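PDB 5NDX: glycosyl hydrolase from Rhizobium leguminosarum bv. trifolii, which probably hydrolyses O-glycosidic bonds, as a bacterial orthologue of human alpha-L-iduronidase in glycosyl hydrolase family 39. Local coordinates for residues Tyr73-Leu78 with Arg117-Ala122; Glu31-Pro36 with Gln40-Ile45; Pro233-Ile238 with Ala285-Arg290; Asp359-Pro364 with Thr450-Val455. The protein carries 2 engineered substitutions. All blocks are in the same frame, centred on the assembly; numbering follows the deposited sequence. Where two conformers were deposited one is given.

Overall arrangement
Interaction 1 is the outlying one, partly buried and centred about 27 Å from the centre of the molecule, while interactions 2, 3 and 4 are buried and lie at about 14 to 16 Å. The first three belong to helices and loops around the eight-stranded barrel. Helix 76-87, which starts in interaction 1, also covers the leucines of interaction 2. Interaction 4 joins a strand outside the barrel to a helix that follows a strand of the nine-stranded sheet, and touches both interaction 2, through helix 36-45, and interaction 3. Chemically, interaction 1 is aromatic-aliphatic, interaction 2 combines a helical backbone bond with leucine packing, interaction 3 gathers around a buried arginine, and interaction 4 rests on one proline.

Interaction 1 of 4, residues Tyr73-Leu78 with Arg117-Ala122; sequences YDWSLL and RDLVTA
Leu119 meets Tyr73 at two points, CB and the CD1 methyl. Its CB lies 4.1 Å from Tyr73 OH, beside the phenol tip. From there CG stands anti to the backbone N (chi1 167°), a torsion that carries the branch toward the ring. The methyl CD1 then sits over one face of Tyr73, 4.2 Å from the ring centroid and 27° off the normal, a CH-pi contact in which CE2 is the closest ring atom at 3.8 Å. The same methyl reaches Trp75 CH2 at 4.1 Å. Helix 110-131, which carries Leu119, and helix 76-87, which starts just after Trp75, both belong to the outer helical layer of the TIM barrel, and the two rings, from the residues leading into helix 76-87, pack on helix 110-131. One turn further along, Ala122 CB packs 3.8 Å from Trp75 CZ2. The indole has Tyr73 CB over one face, offset toward its rim, and the side chain also touches Thr123, Arg126 and Tyr127. Beside the rings in sequence, Asp74 OD1 accepts from Ser76 N (3.0 Å) and Ser76 OG (2.8 Å), both from the same face of the carboxylate, and the bond to the backbone N caps the new helix.

Interaction 2 of 4, residues Glu31-Pro36 with Gln40-Ile45; sequences ELLLEP and QMLAYI
Pro36, Gln40 and Leu33 have the most surface buried here, and they lie where the first beta-alpha loop of the TIM barrel, coming from strand 24-27, turns into helix 36-45. The polypeptide makes a 3-10 segment at 31-34, with Leu34 N bonded to Glu31 O, before Glu35 takes the N-cap position and Pro36 opens the helix. Glu35 also makes a salt bridge to Arg332. Pro36 O accepts from Gln40 N at 3.0 Å with an almost straight N-H (164°), the i to i+4 bond of the first helical turn, and Gln40 CB lies 3.8 Å from that same oxygen. Leu33 works on another side: its CD2 methyl meets CD1 of Leu42 at 4.1 Å, the two side chains crossing at about a right angle. Helix 76-87 covers this pair, Ala81 and Met85 against Leu33 and Val84 against Leu42, so the two leucines pack between the loop, helix 36-45 and helix 76-87. Gln40 points differently. With CG anti to its own N (chi1 -163°) and the chain extended beyond, the amide runs along the helix to the edge of the Tyr44 ring, where NE2 gives a weak hydrogen bond of 3.2 Å to Tyr44 OH.

Interaction 3 of 4, residues Pro233-Ile238 with Ala285-Arg290; sequences PKTNAI and AGIIAR
Thr235 meets Ile287 and Arg290 with its two branches, and chi1 (53°) decides which goes where. It puts OG1 between the backbone N and the carbonyl carbon, facing Arg290, and leaves CG2 anti to the carbonyl carbon, facing Ile287. Arg290 comes across at about a right angle: CG is anti to its N (chi1 164°) and the chain runs extended as far as NE, so that the guanidinium arrives with its edge toward the hydroxyl. Thr235 OG1 and Arg290 NE are 3.2 Å apart, but the stronger partner of both is the same carboxylate oxygen, OD1 of Asp416, which forms a salt bridge with NE and a hydrogen bond with the hydroxyl. Gln294 NE2 is also hydrogen-bonded to Thr235 OG1, so this buried hydroxyl is well provided for. The apolar branch is just as snug: Thr235 CG2 lies 3.7 Å from Ile287 CG1 and 3.8 Å from Ile287 CD1, over the helix surface one turn before Arg290. A methionine in place of Arg290 would probably leave the carboxylate of Asp416 without this positive mate and Thr235 OG1 facing an apolar chain. Asp416 belongs to the loop between strands 407-413 and 422-431 of the nine-stranded sheet. Thus the start of helix 235-252 and the first half of helix 282-300, neighbours in the outer helical layer, are tied both to each other and to the beta domain that flanks the TIM barrel of this family.

Interaction 4 of 4, residues Asp359-Pro364 with Thr450-Val455; sequences DIIKKP and TNPMEV
Pro452 is the residue that makes this contact, pressing its ring against Ile361 and the backbone beside it. The tight part is small. Pro452 CG sits 3.4 Å from the carbonyl oxygen of Lys362, and Pro452 CB lies 4.0 Å from Ile361 CG2; chi1 of -62° sets CG1 of the isoleucine beside the backbone N and leaves the CG2 methyl anti to it, facing Pro452. The isoleucine and the proline slide past each other in opposite directions, so they touch alongside. Ile361 belongs to strand 358-362, paired antiparallel with strand 326-330 in a two-stranded sheet, and Trp320, Phe329 and Arg487 close in around its side chain. Pro452 opens helix 452-457, which comes soon after strand 436-445 of the nine-stranded sheet; Val455 N bonds back to Asn451 O at 3.1 Å. The rest of segment 450-455 is looser: Asn451, Glu454 and Val455 are partly exposed and reach none of the strand, and Asn451, although at the N-cap, makes no capping bond with its side chain, its ND2 going to Glu447 O instead. Lys362 likewise sends its amine away from the helix, into salt bridges with Glu370 and Glu491. With no hydrogen bond or salt bridge passing between the two segments, the contact itself rests on van der Waals packing, part of it a proline carbon against a backbone carbonyl oxygen, and the charges of the strand are settled with other partners.

Interaction 1 of 4, residues Tyr73-Leu78 with Arg117-Ala122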
loop_
_atom_site.group_PDB
_atom_site.type_symbol
_atom_site.label_atom_id
_atom_site.label_comp_id
_atom_site.label_asym_id
_atom_site.label_seq_id
_atom_site.Cartn_x
_atom_site.Cartn_y
_atom_site.Cartn_z
ATOM N N TYR A 73 10.229 26.902 15.459
ATOM C CA TYR A 73 9.010 26.140 15.636
ATOM C C TYR A 73 9.194 25.134 16.713
ATOM O O TYR A 73 10.314 24.787 17.048
ATOM C CB TYR A 73 8.693 25.428 14.340
ATOM C CG TYR A 73 8.455 26.355 13.191
ATOM C CD1 TYR A 73 7.205 26.925 12.987
ATOM C CD2 TYR A 73 9.490 26.689 12.326
ATOM C CE1 TYR A 73 6.970 27.775 11.920
ATOM C CE2 TYR A 73 9.280 27.550 11.276
ATOM C CZ TYR A 73 8.014 28.086 11.069
ATOM O OH TYR A 73 7.807 28.928 10.000
ATOM N N ASP A 74 8.098 24.688 17.291
ATOM C CA ASP A 74 8.133 23.489 18.111
ATOM C C ASP A 74 7.982 22.297 17.133
ATOM O O ASP A 74 6.919 22.116 16.574
ATOM C CB ASP A 74 6.991 23.503 19.133
ATOM C CG ASP A 74 7.012 22.289 20.067
ATOM O OD1 ASP A 74 7.781 21.327 19.868
ATOM O OD2 ASP A 74 6.252 22.288 21.049
ATOM N N TRP A 75 9.045 21.495 16.990
ATOM C CA TRP A 75 9.095 20.352 16.074
ATOM C C TRP A 75 8.672 19.022 16.718
ATOM O O TRP A 75 8.733 17.973 16.050
ATOM C CB TRP A 75 10.526 20.156 15.509
ATOM C CG TRP A 75 10.996 21.292 14.733
ATOM C CD1 TRP A 75 11.596 22.427 15.243
ATOM C CD2 TRP A 75 10.922 21.488 13.311
ATOM N NE1 TRP A 75 11.909 23.286 14.228
ATOM C CE2 TRP A 75 11.502 22.751 13.036
ATOM C CE3 TRP A 75 10.408 20.742 12.248
ATOM C CZ2 TRP A 75 11.587 23.275 11.737
ATOM C CZ3 TRP A 75 10.501 21.259 10.954
ATOM C CH2 TRP A 75 11.101 22.518 10.709
ATOM N N SER A 76 8.313 19.018 18.002
ATOM C CA SER A 76 8.251 17.762 18.732
ATOM C C SER A 76 7.155 16.797 18.220
ATOM O O SER A 76 7.378 15.603 18.267
ATOM C CB SER A 76 8.111 18.012 20.233
ATOM O OG SER A 76 6.913 18.699 20.472
ATOM N N LEU A 77 6.009 17.294 17.744
ATOM C CA LEU A 77 4.975 16.433 17.167
ATOM C C LEU A 77 5.371 15.872 15.802
ATOM O O LEU A 77 5.131 14.684 15.533
ATOM C CB LEU A 77 3.597 17.119 17.094
ATOM C CG LEU A 77 3.035 17.568 18.460
ATOM C CD1 LEU A 77 1.623 18.181 18.298
ATOM C CD2 LEU A 77 3.013 16.421 19.483
ATOM N N LEU A 78 6.000 16.709 14.972
ATOM C CA LEU A 78 6.491 16.267 13.682
ATOM C C LEU A 78 7.580 15.215 13.836
ATOM O O LEU A 78 7.591 14.230 13.096
ATOM C CB LEU A 78 6.920 17.446 12.774
ATOM C CG LEU A 78 7.257 17.103 11.315
ATOM C CD1 LEU A 78 6.113 16.381 10.574
ATOM C CD2 LEU A 78 7.658 18.332 10.527
ATOM N N ARG A 117 9.955 29.284 2.357
ATOM C CA ARG A 117 11.247 28.770 1.917
ATOM C C ARG A 117 12.098 28.352 3.121
ATOM O O ARG A 117 12.691 27.239 3.150
ATOM C CB ARG A 117 11.975 29.779 1.040
ATOM C CG ARG A 117 13.386 29.363 0.605
ATOM C CD ARG A 117 14.309 30.577 0.365
ATOM N NE ARG A 117 14.467 31.421 1.560
ATOM C CZ ARG A 117 14.830 32.726 1.557
ATOM N NH1 ARG A 117 15.098 33.384 0.427
ATOM N NH2 ARG A 117 14.908 33.398 2.700
ATOM N N ASP A 118 12.122 29.208 4.130
ATOM C CA ASP A 118 12.963 28.941 5.292
ATOM C C ASP A 118 12.436 27.764 6.112
ATOM O O ASP A 118 13.221 27.030 6.659
ATOM C CB ASP A 118 13.097 30.178 6.179
ATOM C CG ASP A 118 13.910 31.315 5.517
ATOM O OD1 ASP A 118 14.653 31.095 4.525
ATOM O OD2 ASP A 118 13.801 32.434 6.031
ATOM N N LEU A 119 11.116 27.614 6.203
ATOM C CA LEU A 119 10.497 26.445 6.851
ATOM C C LEU A 119 10.930 25.117 6.160
ATOM O O LEU A 119 11.388 24.176 6.808
ATOM C CB LEU A 119 8.983 26.619 6.866
ATOM C CG LEU A 119 8.180 25.370 7.207
ATOM C CD1 LEU A 119 8.545 24.889 8.602
ATOM C CD2 LEU A 119 6.713 25.698 7.069
ATOM N N VAL A 120 10.888 25.108 4.832
ATOM C CA VAL A 120 11.267 23.937 4.046
ATOM C C VAL A 120 12.744 23.631 4.289
ATOM O O VAL A 120 13.144 22.482 4.580
ATOM C CB VAL A 120 10.906 24.131 2.550
ATOM C CG1 VAL A 120 11.438 22.986 1.690
ATOM C CG2 VAL A 120 9.392 24.242 2.381
ATOM N N THR A 121 13.570 24.665 4.221
ATOM C CA THR A 121 14.998 24.510 4.495
ATOM C C THR A 121 15.230 23.973 5.894
ATOM O O THR A 121 15.989 23.020 6.053
ATOM C CB THR A 121 15.759 25.859 4.284
ATOM O OG1 THR A 121 15.709 26.192 2.890
ATOM C CG2 THR A 121 17.221 25.734 4.695
ATOM N N ALA A 122 14.568 24.555 6.898
ATOM C CA ALA A 122 14.725 24.076 8.274
ATOM C C ALA A 122 14.293 22.574 8.452
ATOM O O ALA A 122 14.913 21.803 9.233
ATOM C CB ALA A 122 13.956 24.984 9.237
#

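Interaction 2 of 4, residues Glu31-Pro36 with Gln40-Ile45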
loop_
_atom_site.group_PDB
_atom_site.type_symbol
_atom_site.label_atom_id
_atom_site.label_comp_id
_atom_site.label_asym_id
_atom_site.label_seq_id
_atom_site.Cartn_x
_atom_site.Cartn_y
_atom_site.Cartn_z
ATOM N N GLU A 31 -2.132 14.100 12.360
ATOM C CA GLU A 31 -2.286 13.797 13.786
ATOM C C GLU A 31 -2.557 12.324 14.055
ATOM O O GLU A 31 -2.199 11.834 15.133
ATOM C CB GLU A 31 -3.438 14.617 14.413
ATOM C CG GLU A 31 -3.109 16.077 14.660
ATOM C CD GLU A 31 -3.225 16.973 13.426
ATOM O OE1 GLU A 31 -3.612 16.487 12.333
ATOM O OE2 GLU A 31 -2.914 18.192 13.553
ATOM N N LEU A 32 -3.165 11.597 13.107
ATOM C CA LEU A 32 -3.349 10.142 13.302
ATOM C C LEU A 32 -2.063 9.435 13.524
ATOM O O LEU A 32 -2.057 8.418 14.216
ATOM C CB LEU A 32 -4.099 9.480 12.139
ATOM C CG LEU A 32 -5.522 9.950 11.933
ATOM C CD1 LEU A 32 -6.103 9.183 10.759
ATOM C CD2 LEU A 32 -6.356 9.780 13.192
ATOM N N LEU A 33 -0.943 9.973 13.029
ATOM C CA LEU A 33 0.356 9.320 13.266
ATOM C C LEU A 33 0.742 9.274 14.753
ATOM O O LEU A 33 1.558 8.469 15.152
ATOM C CB LEU A 33 1.478 9.999 12.485
ATOM C CG LEU A 33 1.530 9.764 10.995
ATOM C CD1 LEU A 33 2.372 10.776 10.239
ATOM C CD2 LEU A 33 2.090 8.368 10.720
ATOM N N LEU A 34 0.144 10.119 15.570
ATOM C CA LEU A 34 0.403 10.109 17.014
ATOM C C LEU A 34 -0.524 9.167 17.771
ATOM O O LEU A 34 -0.302 8.965 18.929
ATOM C CB LEU A 34 0.219 11.508 17.603
ATOM C CG LEU A 34 0.956 12.614 16.820
ATOM C CD1 LEU A 34 0.565 13.997 17.346
ATOM C CD2 LEU A 34 2.458 12.405 16.845
ATOM N N GLU A 35 -1.539 8.595 17.135
ATOM C CA GLU A 35 -2.507 7.728 17.831
ATOM C C GLU A 35 -2.022 6.274 17.904
ATOM O O GLU A 35 -1.399 5.787 16.977
ATOM C CB GLU A 35 -3.842 7.727 17.083
ATOM C CG GLU A 35 -4.607 9.048 17.084
ATOM C CD GLU A 35 -4.870 9.598 18.501
ATOM O OE1 GLU A 35 -5.102 8.853 19.466
ATOM O OE2 GLU A 35 -4.803 10.811 18.659
ATOM N N PRO A 36 -2.361 5.550 18.978
ATOM C CA PRO A 36 -1.919 4.142 19.049
ATOM C C PRO A 36 -2.493 3.198 17.979
ATOM O O PRO A 36 -1.837 2.218 17.604
ATOM C CB PRO A 36 -2.358 3.706 20.447
ATOM C CG PRO A 36 -3.450 4.678 20.808
ATOM C CD PRO A 36 -2.995 5.986 20.229
ATOM N N GLN A 40 -0.075 0.741 15.627
ATOM C CA GLN A 40 -0.263 -0.686 15.367
ATOM C C GLN A 40 -0.366 -0.947 13.860
ATOM O O GLN A 40 0.267 -1.868 13.367
ATOM C CB GLN A 40 -1.485 -1.235 16.072
ATOM C CG GLN A 40 -1.445 -2.732 16.153
ATOM C CD GLN A 40 -2.707 -3.319 16.797
ATOM O OE1 GLN A 40 -3.002 -3.121 18.018
ATOM N NE2 GLN A 40 -3.398 -4.075 16.036
ATOM N N MET A 41 -1.118 -0.106 13.160
ATOM C CA MET A 41 -1.291 -0.265 11.719
ATOM C C MET A 41 0.034 -0.217 10.953
ATOM O O MET A 41 0.208 -0.955 9.989
ATOM C CB MET A 41 -2.247 0.782 11.194
ATOM C CG MET A 41 -3.658 0.585 11.720
ATOM S SD MET A 41 -4.624 2.087 11.589
ATOM C CE MET A 41 -6.263 1.428 11.910
ATOM N N LEU A 42 0.954 0.661 11.377
ATOM C CA LEU A 42 2.234 0.801 10.696
ATOM C C LEU A 42 3.115 -0.448 10.746
ATOM O O LEU A 42 3.930 -0.633 9.870
ATOM C CB LEU A 42 3.013 2.011 11.202
ATOM C CG LEU A 42 2.390 3.355 10.925
ATOM C CD1 LEU A 42 3.211 4.462 11.552
ATOM C CD2 LEU A 42 2.237 3.605 9.459
ATOM N N ALA A 43 2.963 -1.271 11.771
ATOM C CA ALA A 43 3.628 -2.566 11.829
ATOM C C ALA A 43 3.154 -3.461 10.703
ATOM O O ALA A 43 3.971 -4.115 10.055
ATOM C CB ALA A 43 3.331 -3.233 13.164
ATOM N N TYR A 44 1.824 -3.527 10.473
ATOM C CA TYR A 44 1.351 -4.336 9.325
ATOM C C TYR A 44 1.763 -3.725 8.005
ATOM O O TYR A 44 2.187 -4.449 7.107
ATOM C CB TYR A 44 -0.146 -4.481 9.273
ATOM C CG TYR A 44 -0.805 -5.071 10.453
ATOM C CD1 TYR A 44 -1.018 -6.450 10.595
ATOM C CD2 TYR A 44 -1.250 -4.235 11.453
ATOM C CE1 TYR A 44 -1.717 -6.941 11.692
ATOM C CE2 TYR A 44 -1.879 -4.728 12.549
ATOM C CZ TYR A 44 -2.115 -6.064 12.675
ATOM O OH TYR A 44 -2.780 -6.384 13.847
ATOM N N ILE A 45 1.673 -2.391 7.896
ATOM C CA ILE A 45 1.975 -1.686 6.646
ATOM C C ILE A 45 3.466 -1.801 6.281
ATOM O O ILE A 45 3.804 -2.017 5.125
ATOM C CB ILE A 45 1.551 -0.229 6.716
ATOM C CG1 ILE A 45 0.032 -0.138 6.811
ATOM C CG2 ILE A 45 2.046 0.556 5.509
ATOM C CD1 ILE A 45 -0.449 1.218 7.324
#

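Interaction 3 of 4, residues Pro233-Ile238 with Ala285-Arg290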
loop_
_atom_site.group_PDB
_atom_site.type_symbol
_atom_site.label_atom_id
_atom_site.label_comp_id
_atom_site.label_asym_id
_atom_site.label_seq_id
_atom_site.Cartn_x
_atom_site.Cartn_y
_atom_site.Cartn_z
ATOM N N PRO A 233 -16.971 1.942 -10.470
ATOM C CA PRO A 233 -15.659 2.453 -10.955
ATOM C C PRO A 233 -15.412 2.238 -12.463
ATOM O O PRO A 233 -15.727 1.184 -12.972
ATOM C CB PRO A 233 -14.638 1.628 -10.153
ATOM C CG PRO A 233 -15.368 1.275 -8.881
ATOM C CD PRO A 233 -16.812 1.037 -9.320
ATOM N N LYS A 234 -14.894 3.240 -13.161
ATOM C CA LYS A 234 -14.483 3.122 -14.578
ATOM C C LYS A 234 -12.940 3.085 -14.620
ATOM O O LYS A 234 -12.296 4.116 -14.713
ATOM C CB LYS A 234 -14.994 4.341 -15.414
ATOM C CG LYS A 234 -16.454 4.268 -15.861
ATOM C CD LYS A 234 -17.355 3.756 -14.736
ATOM C CE LYS A 234 -18.892 3.910 -14.892
ATOM N NZ LYS A 234 -19.387 4.927 -13.896
ATOM N N THR A 235 -12.369 1.910 -14.480
ATOM C CA THR A 235 -10.941 1.813 -14.216
ATOM C C THR A 235 -10.114 2.233 -15.441
ATOM O O THR A 235 -9.111 2.946 -15.288
ATOM C CB THR A 235 -10.530 0.423 -13.708
ATOM O OG1 THR A 235 -11.002 -0.580 -14.608
ATOM C CG2 THR A 235 -11.121 0.153 -12.367
ATOM N N ASN A 236 -10.500 1.779 -16.625
ATOM C CA ASN A 236 -9.778 2.174 -17.840
ATOM C C ASN A 236 -9.762 3.679 -18.076
ATOM O O ASN A 236 -8.775 4.199 -18.662
ATOM C CB ASN A 236 -10.249 1.399 -19.097
ATOM C CG ASN A 236 -9.451 0.075 -19.333
ATOM O OD1 ASN A 236 -10.043 -0.994 -19.553
ATOM N ND2 ASN A 236 -8.155 0.141 -19.308
ATOM N N ALA A 237 -10.764 4.407 -17.559
ATOM C CA ALA A 237 -10.768 5.855 -17.747
ATOM C C ALA A 237 -9.705 6.560 -16.914
ATOM O O ALA A 237 -9.305 7.680 -17.227
ATOM C CB ALA A 237 -12.157 6.449 -17.498
ATOM N N ILE A 238 -9.246 5.918 -15.845
ATOM C CA ILE A 238 -8.137 6.459 -15.077
ATOM C C ILE A 238 -6.915 6.563 -15.987
ATOM O O ILE A 238 -6.278 7.591 -16.046
ATOM C CB ILE A 238 -7.807 5.611 -13.830
ATOM C CG1 ILE A 238 -8.971 5.661 -12.820
ATOM C CG2 ILE A 238 -6.511 6.090 -13.179
ATOM C CD1 ILE A 238 -8.864 4.603 -11.709
ATOM N N ALA A 285 -9.805 -6.151 -3.816
ATOM C CA ALA A 285 -8.517 -6.720 -4.161
ATOM C C ALA A 285 -8.377 -6.825 -5.651
ATOM O O ALA A 285 -7.317 -6.514 -6.210
ATOM C CB ALA A 285 -8.362 -8.090 -3.508
ATOM N N GLY A 286 -9.442 -7.328 -6.308
ATOM C CA GLY A 286 -9.445 -7.489 -7.759
ATOM C C GLY A 286 -9.245 -6.184 -8.491
ATOM O O GLY A 286 -8.392 -6.068 -9.388
ATOM N N ILE A 287 -9.993 -5.191 -8.064
ATOM C CA ILE A 287 -9.987 -3.898 -8.725
ATOM C C ILE A 287 -8.676 -3.140 -8.559
ATOM O O ILE A 287 -8.235 -2.473 -9.487
ATOM C CB ILE A 287 -11.228 -3.047 -8.305
ATOM C CG1 ILE A 287 -11.669 -2.164 -9.472
ATOM C CG2 ILE A 287 -10.930 -2.122 -7.173
ATOM C CD1 ILE A 287 -12.377 -2.977 -10.558
ATOM N N ILE A 288 -8.045 -3.195 -7.386
ATOM C CA ILE A 288 -6.672 -2.633 -7.233
ATOM C C ILE A 288 -5.690 -3.284 -8.223
ATOM O O ILE A 288 -4.903 -2.600 -8.915
ATOM C CB ILE A 288 -6.167 -2.856 -5.792
ATOM C CG1 ILE A 288 -6.930 -1.918 -4.806
ATOM C CG2 ILE A 288 -4.673 -2.557 -5.646
ATOM C CD1 ILE A 288 -6.813 -2.307 -3.337
ATOM N N ALA A 289 -5.742 -4.625 -8.316
ATOM C CA ALA A 289 -4.867 -5.312 -9.209
ATOM C C ALA A 289 -5.189 -4.990 -10.687
ATOM O O ALA A 289 -4.278 -4.842 -11.526
ATOM C CB ALA A 289 -4.864 -6.805 -8.933
ATOM N N ARG A 290 -6.476 -4.874 -10.996
ATOM C CA ARG A 290 -6.904 -4.550 -12.323
ATOM C C ARG A 290 -6.418 -3.169 -12.771
ATOM O O ARG A 290 -5.947 -3.018 -13.890
ATOM C CB ARG A 290 -8.423 -4.669 -12.430
ATOM C CG ARG A 290 -9.038 -4.018 -13.627
ATOM C CD ARG A 290 -10.470 -4.471 -13.745
ATOM N NE ARG A 290 -11.206 -3.726 -14.734
ATOM C CZ ARG A 290 -11.570 -4.145 -15.944
ATOM N NH1 ARG A 290 -11.276 -5.318 -16.417
ATOM N NH2 ARG A 290 -12.215 -3.305 -16.717
#

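Interaction 4 of 4, residues Asp359-Pro364 with Thr450-Val455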
loop_
_atom_site.group_PDB
_atom_site.type_symbol
_atom_site.label_atom_id
_atom_site.label_comp_id
_atom_site.label_asym_id
_atom_site.label_seq_id
_atom_site.Cartn_x
_atom_site.Cartn_y
_atom_site.Cartn_z
ATOM N N ASP A 359 -9.610 -3.308 18.405
ATOM C CA ASP A 359 -9.079 -4.347 17.571
ATOM C C ASP A 359 -9.228 -3.896 16.125
ATOM O O ASP A 359 -10.262 -3.301 15.736
ATOM C CB ASP A 359 -9.810 -5.653 17.823
ATOM C CG ASP A 359 -9.338 -6.354 19.094
ATOM O OD1 ASP A 359 -8.271 -6.981 19.048
ATOM O OD2 ASP A 359 -10.032 -6.273 20.134
ATOM N N ILE A 360 -8.222 -4.233 15.330
ATOM C CA ILE A 360 -8.271 -4.023 13.895
ATOM C C ILE A 360 -8.057 -5.334 13.159
ATOM O O ILE A 360 -7.218 -6.157 13.535
ATOM C CB ILE A 360 -7.258 -2.981 13.381
ATOM C CG1 ILE A 360 -5.841 -3.250 13.866
ATOM C CG2 ILE A 360 -7.752 -1.614 13.784
ATOM C CD1 ILE A 360 -4.835 -2.236 13.362
ATOM N N ILE A 361 -8.868 -5.509 12.108
ATOM C CA ILE A 361 -8.820 -6.646 11.268
ATOM C C ILE A 361 -8.451 -6.215 9.831
ATOM O O ILE A 361 -9.036 -5.288 9.290
ATOM C CB ILE A 361 -10.171 -7.358 11.293
ATOM C CG1 ILE A 361 -10.531 -7.862 12.690
ATOM C CG2 ILE A 361 -10.189 -8.518 10.332
ATOM C CD1 ILE A 361 -9.608 -8.930 13.274
ATOM N N LYS A 362 -7.479 -6.875 9.240
ATOM C CA LYS A 362 -7.068 -6.644 7.830
ATOM C C LYS A 362 -8.117 -6.890 6.808
ATOM O O LYS A 362 -8.797 -7.896 6.824
ATOM C CB LYS A 362 -5.890 -7.547 7.444
ATOM C CG LYS A 362 -4.626 -7.074 8.023
ATOM C CD LYS A 362 -3.385 -8.007 8.051
ATOM C CE LYS A 362 -3.174 -8.939 6.931
ATOM N NZ LYS A 362 -1.771 -9.560 7.012
ATOM N N LYS A 363 -8.172 -5.986 5.859
ATOM C CA LYS A 363 -9.135 -6.030 4.770
ATOM C C LYS A 363 -8.413 -6.229 3.426
ATOM O O LYS A 363 -7.172 -6.134 3.371
ATOM C CB LYS A 363 -9.918 -4.712 4.761
ATOM C CG LYS A 363 -10.940 -4.608 5.878
ATOM C CD LYS A 363 -11.511 -3.195 6.001
ATOM C CE LYS A 363 -12.335 -2.779 4.787
ATOM N NZ LYS A 363 -12.656 -1.353 4.930
ATOM N N PRO A 364 -9.190 -6.460 2.337
ATOM C CA PRO A 364 -8.596 -6.760 1.037
ATOM C C PRO A 364 -7.736 -5.710 0.420
ATOM O O PRO A 364 -6.883 -6.061 -0.389
ATOM C CB PRO A 364 -9.793 -7.113 0.142
ATOM C CG PRO A 364 -10.795 -7.661 1.129
ATOM C CD PRO A 364 -10.606 -6.861 2.382
ATOM N N THR A 450 -9.185 -15.695 2.478
ATOM C CA THR A 450 -8.728 -14.367 2.871
ATOM C C THR A 450 -9.944 -13.415 2.908
ATOM O O THR A 450 -9.936 -12.315 2.319
ATOM C CB THR A 450 -7.615 -13.805 1.948
ATOM O OG1 THR A 450 -6.731 -14.839 1.531
ATOM C CG2 THR A 450 -6.851 -12.696 2.654
ATOM N N ASN A 451 -10.961 -13.867 3.624
ATOM C CA ASN A 451 -12.342 -13.383 3.523
ATOM C C ASN A 451 -12.927 -13.062 4.914
ATOM O O ASN A 451 -14.016 -13.559 5.266
ATOM C CB ASN A 451 -13.172 -14.507 2.838
ATOM C CG ASN A 451 -13.224 -15.800 3.663
ATOM O OD1 ASN A 451 -12.387 -16.052 4.526
ATOM N ND2 ASN A 451 -14.255 -16.579 3.443
ATOM N N PRO A 452 -12.252 -12.199 5.693
ATOM C CA PRO A 452 -12.704 -11.966 7.056
ATOM C C PRO A 452 -14.075 -11.288 7.174
ATOM O O PRO A 452 -14.794 -11.530 8.160
ATOM C CB PRO A 452 -11.591 -11.100 7.664
ATOM C CG PRO A 452 -11.025 -10.379 6.514
ATOM C CD PRO A 452 -11.065 -11.371 5.386
ATOM N N MET A 453 -14.461 -10.504 6.181
ATOM C CA MET A 453 -15.778 -9.910 6.247
ATOM C C MET A 453 -16.886 -10.953 6.118
ATOM O O MET A 453 -17.886 -10.841 6.836
ATOM C CB MET A 453 -15.963 -8.799 5.190
ATOM C CG MET A 453 -17.176 -7.900 5.463
ATOM S SD MET A 453 -17.301 -6.504 4.336
ATOM C CE MET A 453 -18.841 -5.747 4.918
ATOM N N GLU A 454 -16.736 -11.931 5.196
ATOM C CA GLU A 454 -17.702 -13.016 5.056
ATOM C C GLU A 454 -17.760 -13.817 6.357
ATOM O O GLU A 454 -18.847 -14.210 6.836
ATOM C CB GLU A 454 -17.410 -13.977 3.881
ATOM C CG GLU A 454 -17.707 -13.403 2.490
ATOM C CD GLU A 454 -16.603 -12.434 1.954
ATOM O OE1 GLU A 454 -15.617 -12.101 2.660
ATOM O OE2 GLU A 454 -16.763 -11.959 0.804
ATOM N N VAL A 455 -16.601 -14.044 6.946
ATOM C CA VAL A 455 -16.545 -14.813 8.168
ATOM C C VAL A 455 -17.311 -14.070 9.276
ATOM O O VAL A 455 -18.067 -14.665 10.010
ATOM C CB VAL A 455 -15.088 -15.097 8.561
ATOM C CG1 VAL A 455 -15.037 -15.707 9.948
ATOM C CG2 VAL A 455 -14.462 -16.055 7.556
#